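PDB 3TFW: putative O-methyltransferase from Klebsiella pneumoniae subsp. pneumoniae, which probably transfers methyl groups from S-adenosylmethionine to oxygen atoms of its substrates. Local coordinates for residues 99-104 with 119-124. Numbering follows the deposited sequence.
Sequences HHAQVA and LREGPA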
# COMPACT_ATOMS: atom_id res chain seq x y z
N HIS A 99 31.19 -2.61 -3.91
CA HIS A 99 30.79 -3.62 -4.88
C HIS A 99 29.30 -3.49 -5.27
O HIS A 99 28.97 -3.60 -6.45
CB HIS A 99 31.11 -5.03 -4.38
CG HIS A 99 30.69 -6.12 -5.32
ND1 HIS A 99 30.99 -6.10 -6.66
CD2 HIS A 99 30.00 -7.27 -5.10
CE1 HIS A 99 30.50 -7.18 -7.24
NE2 HIS A 99 29.90 -7.91 -6.31
N HIS A 100 28.42 -3.24 -4.30
CA HIS A 100 27.02 -2.98 -4.63
C HIS A 100 26.90 -1.73 -5.50
O HIS A 100 26.17 -1.72 -6.48
CB HIS A 100 26.14 -2.84 -3.38
CG HIS A 100 26.11 -4.06 -2.51
ND1 HIS A 100 25.17 -4.23 -1.52
CD2 HIS A 100 26.92 -5.14 -2.45
CE1 HIS A 100 25.40 -5.38 -0.90
NE2 HIS A 100 26.45 -5.95 -1.44
N ALA A 101 27.61 -0.67 -5.14
CA ALA A 101 27.54 0.58 -5.92
C ALA A 101 27.96 0.36 -7.37
O ALA A 101 27.31 0.87 -8.28
CB ALA A 101 28.37 1.68 -5.29
N GLN A 102 29.02 -0.43 -7.58
CA GLN A 102 29.49 -0.78 -8.92
C GLN A 102 28.42 -1.49 -9.74
O GLN A 102 28.15 -1.13 -10.88
CB GLN A 102 30.75 -1.64 -8.82
CG GLN A 102 31.32 -2.08 -10.16
CD GLN A 102 32.43 -3.11 -10.04
OE1 GLN A 102 32.48 -3.90 -9.08
NE2 GLN A 102 33.34 -3.11 -11.01
N VAL A 103 27.81 -2.50 -9.14
CA VAL A 103 26.75 -3.25 -9.81
C VAL A 103 25.54 -2.36 -10.10
O VAL A 103 24.98 -2.38 -11.21
CB VAL A 103 26.33 -4.47 -8.95
CG1 VAL A 103 25.12 -5.19 -9.54
CG2 VAL A 103 27.51 -5.42 -8.79
N ALA A 104 25.14 -1.57 -9.11
CA ALA A 104 24.02 -0.64 -9.27
C ALA A 104 24.25 0.36 -10.42
O ALA A 104 23.32 0.63 -11.21
CB ALA A 104 23.77 0.10 -7.96
N LEU A 119 23.74 8.47 -7.67
CA LEU A 119 24.19 7.44 -6.74
C LEU A 119 25.37 7.96 -5.94
O LEU A 119 26.43 8.26 -6.50
CB LEU A 119 24.54 6.15 -7.51
CG LEU A 119 25.22 4.97 -6.79
CD1 LEU A 119 24.54 4.65 -5.48
CD2 LEU A 119 25.23 3.74 -7.68
N ARG A 120 25.18 8.09 -4.63
CA ARG A 120 26.24 8.55 -3.73
C ARG A 120 26.73 7.40 -2.87
O ARG A 120 26.01 6.92 -1.99
CB ARG A 120 25.77 9.72 -2.87
CG ARG A 120 25.73 11.05 -3.62
CD ARG A 120 25.75 12.27 -2.69
NE ARG A 120 25.41 13.47 -3.45
CZ ARG A 120 25.39 14.71 -2.98
NH1 ARG A 120 25.70 14.97 -1.72
NH2 ARG A 120 25.07 15.71 -3.79
N GLU A 121 27.95 6.96 -3.16
CA GLU A 121 28.59 5.85 -2.47
C GLU A 121 29.31 6.34 -1.21
O GLU A 121 30.04 7.33 -1.26
CB GLU A 121 29.56 5.15 -3.43
CG GLU A 121 30.30 3.95 -2.83
CD GLU A 121 31.37 3.41 -3.77
OE1 GLU A 121 31.25 3.54 -5.00
OE2 GLU A 121 32.35 2.85 -3.26
N GLY A 122 29.13 5.61 -0.12
CA GLY A 122 29.70 5.99 1.18
C GLY A 122 28.69 5.72 2.29
O GLY A 122 27.54 5.38 2.00
N PRO A 123 29.11 5.87 3.56
CA PRO A 123 28.18 5.75 4.68
C PRO A 123 26.96 6.63 4.46
O PRO A 123 27.11 7.83 4.19
CB PRO A 123 28.99 6.28 5.87
CG PRO A 123 30.39 5.95 5.52
CD PRO A 123 30.48 6.15 4.02
N ALA A 124 25.76 6.05 4.54
CA ALA A 124 24.53 6.78 4.27
C ALA A 124 24.41 8.04 5.14
O ALA A 124 24.00 9.10 4.66
CB ALA A 124 23.32 5.89 4.47
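Ala101 and Ala104, one turn apart on the same face of helix 98-110, meet Leu119 and Glu121, alternate residues of strand 117-121; their small methyls face the strand, consistent with the close approach of helix to sheet edge. Leu119 works through one branch: its CD2 packs 3.9 Å from Ala104 CB and also rests 3.6 Å from the carbonyl O of Ala101, while Ala101 CB is a looser neighbour. Its CB already directed at the helix, CG anti to the backbone N (chi1 172°) and the turn about chi2 (46°) bring CD2 forward.

Glu121 has the same first torsion and an extended chain, which runs alongside the Ala101 methyl in van der Waals contact. Its OE1 comes to 3.4 Å from Ala101 CB. No hydrogen bond joins the segments; Glu121 OE1 has a long, weak ion pair with Arg105, one turn on from Ala101.

Beside it in the sheet, strand 90-95 shares backbone hydrogen bonds with Arg120 and with Gly122, just past the strand. The axes of 99-104 and 119-121 approach to 9.3 Å, nearly antiparallel (161°), as expected within the beta-alpha-beta crossover 90-95, 98-110, 117-121 of this Rossmann-like methyltransferase fold, whose sheet has 117-121 as an outermost strand within this chain.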